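Local coordinates for protein inactive poly [ADP-ribose] polymerase RCD1 (Arabidopsis thaliana, PDB 5NGO) that probably regulates plant cell-death and immune responses, carries an inactive PARP domain, and is bound by a downy mildew effector that suppresses immunity, at residues A[22-34]-A[174-186]. Residues are numbered along the deposited sequence; the frame is centred on the assembly and turned at random.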
# COMPACT_ATOMS: atom_id res chain seq x y z
N SER A 22 4.96 4.48 -18.44
CA SER A 22 6.30 5.06 -18.60
C SER A 22 7.46 4.05 -18.62
O SER A 22 8.53 4.38 -19.11
CB SER A 22 6.57 6.13 -17.51
OG SER A 22 6.29 5.67 -16.18
N LEU A 23 7.26 2.84 -18.10
CA LEU A 23 8.29 1.80 -18.09
C LEU A 23 8.32 0.96 -19.37
O LEU A 23 9.23 0.13 -19.53
CB LEU A 23 8.11 0.88 -16.88
CG LEU A 23 8.01 1.56 -15.51
CD1 LEU A 23 7.69 0.52 -14.44
CD2 LEU A 23 9.28 2.33 -15.15
N GLY A 24 7.36 1.16 -20.27
CA GLY A 24 7.35 0.47 -21.55
C GLY A 24 6.39 -0.71 -21.54
O GLY A 24 5.25 -0.57 -21.07
N HIS A 25 6.84 -1.86 -22.06
CA HIS A 25 6.02 -3.06 -22.08
C HIS A 25 6.01 -3.72 -20.71
O HIS A 25 7.03 -4.26 -20.28
CB HIS A 25 6.48 -4.06 -23.17
CG HIS A 25 5.56 -5.25 -23.30
ND1 HIS A 25 4.20 -5.12 -23.08
CD2 HIS A 25 5.78 -6.56 -23.56
CE1 HIS A 25 3.62 -6.30 -23.22
NE2 HIS A 25 4.55 -7.18 -23.53
N VAL A 26 4.86 -3.67 -20.03
CA VAL A 26 4.72 -4.24 -18.70
C VAL A 26 3.57 -5.24 -18.71
O VAL A 26 2.45 -4.90 -18.36
CB VAL A 26 4.52 -3.17 -17.60
CG1 VAL A 26 3.49 -2.08 -17.92
CG2 VAL A 26 4.44 -3.87 -16.22
N PRO A 27 3.84 -6.49 -19.11
CA PRO A 27 2.74 -7.46 -19.18
C PRO A 27 2.21 -7.84 -17.80
O PRO A 27 2.99 -8.12 -16.89
CB PRO A 27 3.37 -8.65 -19.92
CG PRO A 27 4.84 -8.55 -19.67
CD PRO A 27 5.12 -7.08 -19.58
N VAL A 28 0.89 -7.80 -17.67
CA VAL A 28 0.19 -8.23 -16.46
C VAL A 28 -0.23 -9.67 -16.67
O VAL A 28 -1.10 -9.95 -17.49
CB VAL A 28 -1.05 -7.35 -16.18
CG1 VAL A 28 -1.86 -7.92 -15.02
CG2 VAL A 28 -0.61 -5.93 -15.86
N LEU A 29 0.37 -10.57 -15.90
CA LEU A 29 0.05 -11.99 -15.98
C LEU A 29 -1.26 -12.34 -15.26
O LEU A 29 -1.99 -13.22 -15.71
CB LEU A 29 1.18 -12.83 -15.40
CG LEU A 29 2.58 -12.62 -15.94
CD1 LEU A 29 3.46 -13.79 -15.46
CD2 LEU A 29 2.64 -12.55 -17.45
N ASP A 30 -1.55 -11.67 -14.15
CA ASP A 30 -2.68 -12.02 -13.31
C ASP A 30 -3.06 -10.93 -12.32
O ASP A 30 -2.21 -10.17 -11.89
CB ASP A 30 -2.36 -13.33 -12.52
CG ASP A 30 -3.62 -14.02 -11.96
OD1 ASP A 30 -4.74 -13.88 -12.52
OD2 ASP A 30 -3.48 -14.72 -10.95
N VAL A 31 -4.35 -10.85 -12.00
CA VAL A 31 -4.84 -10.00 -10.93
C VAL A 31 -5.69 -10.91 -10.05
O VAL A 31 -6.66 -11.51 -10.53
CB VAL A 31 -5.67 -8.83 -11.45
CG1 VAL A 31 -6.22 -8.01 -10.30
CG2 VAL A 31 -4.82 -7.95 -12.34
N GLY A 32 -5.31 -11.00 -8.78
CA GLY A 32 -6.00 -11.84 -7.83
C GLY A 32 -6.53 -11.04 -6.69
O GLY A 32 -6.07 -9.96 -6.44
N ARG A 33 -7.46 -11.63 -5.95
CA ARG A 33 -8.06 -11.02 -4.75
C ARG A 33 -8.05 -12.02 -3.63
O ARG A 33 -8.39 -13.15 -3.89
CB ARG A 33 -9.45 -10.52 -5.04
CG ARG A 33 -10.09 -9.70 -3.91
CD ARG A 33 -11.48 -9.15 -4.25
NE ARG A 33 -12.39 -10.26 -4.55
CZ ARG A 33 -13.07 -11.00 -3.67
NH1 ARG A 33 -13.02 -10.76 -2.34
NH2 ARG A 33 -13.83 -12.01 -4.11
N PHE A 34 -7.58 -11.63 -2.44
CA PHE A 34 -7.55 -12.52 -1.29
C PHE A 34 -8.95 -12.85 -0.80
O PHE A 34 -9.71 -11.94 -0.57
CB PHE A 34 -6.93 -11.80 -0.10
CG PHE A 34 -5.48 -11.44 -0.27
CD1 PHE A 34 -4.49 -12.41 -0.07
CD2 PHE A 34 -5.08 -10.15 -0.58
CE1 PHE A 34 -3.14 -12.08 -0.19
CE2 PHE A 34 -3.74 -9.82 -0.72
CZ PHE A 34 -2.77 -10.79 -0.53
N ILE A 174 -4.26 -0.51 7.04
CA ILE A 174 -3.95 -1.07 5.72
C ILE A 174 -4.68 -2.39 5.50
O ILE A 174 -4.53 -3.30 6.30
CB ILE A 174 -2.43 -1.31 5.53
CG1 ILE A 174 -1.65 -0.02 5.75
CG2 ILE A 174 -2.14 -1.87 4.12
CD1 ILE A 174 -0.15 -0.19 5.80
N PHE A 175 -5.46 -2.49 4.44
CA PHE A 175 -6.03 -3.76 4.04
C PHE A 175 -5.48 -4.17 2.66
O PHE A 175 -5.85 -3.57 1.66
CB PHE A 175 -7.56 -3.72 4.01
CG PHE A 175 -8.17 -4.98 3.51
CD1 PHE A 175 -8.05 -6.16 4.22
CD2 PHE A 175 -8.85 -5.01 2.30
CE1 PHE A 175 -8.62 -7.34 3.76
CE2 PHE A 175 -9.42 -6.19 1.82
CZ PHE A 175 -9.30 -7.35 2.54
N PRO A 176 -4.60 -5.19 2.61
CA PRO A 176 -4.15 -5.76 1.34
C PRO A 176 -5.25 -6.48 0.64
O PRO A 176 -5.80 -7.38 1.21
CB PRO A 176 -3.03 -6.73 1.74
CG PRO A 176 -2.87 -6.63 3.20
CD PRO A 176 -4.05 -5.93 3.76
N GLU A 177 -5.59 -6.07 -0.56
CA GLU A 177 -6.78 -6.60 -1.22
C GLU A 177 -6.52 -7.37 -2.48
O GLU A 177 -7.15 -8.39 -2.72
CB GLU A 177 -7.76 -5.45 -1.51
CG GLU A 177 -9.15 -5.94 -1.85
CD GLU A 177 -10.18 -4.90 -1.92
OE1 GLU A 177 -9.83 -3.71 -1.99
OE2 GLU A 177 -11.37 -5.27 -1.95
N PHE A 178 -5.63 -6.87 -3.33
CA PHE A 178 -5.38 -7.43 -4.66
C PHE A 178 -3.89 -7.68 -4.87
O PHE A 178 -3.08 -6.91 -4.38
CB PHE A 178 -5.86 -6.52 -5.74
CG PHE A 178 -7.35 -6.27 -5.77
CD1 PHE A 178 -7.91 -5.24 -5.04
CD2 PHE A 178 -8.16 -6.97 -6.65
CE1 PHE A 178 -9.30 -5.00 -5.11
CE2 PHE A 178 -9.51 -6.74 -6.73
CZ PHE A 178 -10.11 -5.74 -5.98
N VAL A 179 -3.56 -8.76 -5.57
CA VAL A 179 -2.20 -9.04 -6.00
C VAL A 179 -2.13 -8.96 -7.52
O VAL A 179 -2.91 -9.62 -8.21
CB VAL A 179 -1.71 -10.44 -5.57
CG1 VAL A 179 -0.28 -10.67 -6.03
CG2 VAL A 179 -1.80 -10.58 -4.05
N VAL A 180 -1.19 -8.16 -8.03
CA VAL A 180 -0.95 -8.04 -9.46
C VAL A 180 0.38 -8.71 -9.75
O VAL A 180 1.41 -8.32 -9.19
CB VAL A 180 -0.89 -6.55 -9.89
CG1 VAL A 180 -0.52 -6.44 -11.37
CG2 VAL A 180 -2.23 -5.87 -9.64
N ARG A 181 0.34 -9.74 -10.61
CA ARG A 181 1.53 -10.42 -11.09
C ARG A 181 1.94 -9.84 -12.43
O ARG A 181 1.12 -9.74 -13.33
CB ARG A 181 1.26 -11.92 -11.27
CG ARG A 181 0.97 -12.63 -9.97
CD ARG A 181 0.71 -14.11 -10.17
NE ARG A 181 0.21 -14.67 -8.92
CZ ARG A 181 0.04 -15.96 -8.66
NH1 ARG A 181 0.38 -16.89 -9.55
NH2 ARG A 181 -0.45 -16.32 -7.48
N PHE A 182 3.22 -9.48 -12.56
CA PHE A 182 3.71 -8.82 -13.76
C PHE A 182 5.20 -9.09 -14.07
O PHE A 182 5.90 -9.74 -13.29
CB PHE A 182 3.45 -7.31 -13.66
CG PHE A 182 4.29 -6.61 -12.62
CD1 PHE A 182 3.96 -6.67 -11.28
CD2 PHE A 182 5.41 -5.87 -12.99
CE1 PHE A 182 4.72 -6.03 -10.32
CE2 PHE A 182 6.17 -5.22 -12.04
CZ PHE A 182 5.82 -5.30 -10.70
N LYS A 183 5.64 -8.61 -15.23
CA LYS A 183 7.06 -8.62 -15.61
C LYS A 183 7.53 -7.26 -16.13
O LYS A 183 6.72 -6.47 -16.57
CB LYS A 183 7.34 -9.65 -16.69
CG LYS A 183 6.96 -11.07 -16.33
CD LYS A 183 7.41 -12.07 -17.38
CE LYS A 183 7.95 -13.33 -16.71
NZ LYS A 183 8.16 -14.46 -17.64
N LEU A 184 8.84 -7.05 -16.06
CA LEU A 184 9.54 -5.91 -16.69
C LEU A 184 10.72 -6.39 -17.54
O LEU A 184 11.18 -7.51 -17.37
CB LEU A 184 10.07 -4.95 -15.64
CG LEU A 184 9.11 -4.38 -14.61
CD1 LEU A 184 9.91 -3.59 -13.56
CD2 LEU A 184 8.02 -3.49 -15.23
N SER A 185 11.23 -5.52 -18.41
CA SER A 185 12.41 -5.80 -19.26
C SER A 185 13.79 -5.54 -18.60
O SER A 185 13.91 -5.56 -17.35
CB SER A 185 12.28 -5.02 -20.56
OG SER A 185 12.41 -3.63 -20.33
N ASN A 186 14.88 -5.42 -19.36
CA ASN A 186 16.24 -5.39 -18.77
C ASN A 186 17.15 -4.37 -19.47
O ASN A 186 18.14 -3.89 -18.90
CB ASN A 186 16.88 -6.80 -18.82
CG ASN A 186 16.04 -7.87 -18.11
OD1 ASN A 186 15.86 -7.83 -16.89
ND2 ASN A 186 15.54 -8.84 -18.88
O HOH W 1 -12.27 -7.83 -1.03
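F34, R181 and K183 bury the most surface where strand 28-33 runs antiparallel along strand 174-182. F34 sits just past its strand and is tied back by its N to E177 O at 3.3 Å. With CG anti to its carbonyl carbon (chi1 -65°), the ring turns onto the neighbouring strand: CZ meets V179 CG2 at 3.7 Å and CE2 lies 4.0 Å from P176 CB. V77 and M78 also touch this ring, so a large apolar residue suits the place. Beside V179, G32 pairs through two backbone bonds, G32 N reaching V179 O at 2.8 Å. R181 stays extended, its CD packing on D30 CB at 3.9 Å; D30 OD2 lies over one guanidinium face, an attraction of charges without a directed N-H. The long aliphatic stem thus packs while the charge stays at the exposed surface. R181 O takes L29 N at 2.8 Å and, weakly, D30 N, the signature of a classic beta bulge. Beyond it, K183 N bonds to P27 O at 3.2 Å. Lysine suits this place: its aliphatic base crosses P27 at about a right angle, CB 4.0 Å from P27 CG, while its end leads away, NZ weakly bonding N118 O. These bonds add 28-33, outermost within this chain, to the mixed sheet of the PARP catalytic-domain fold.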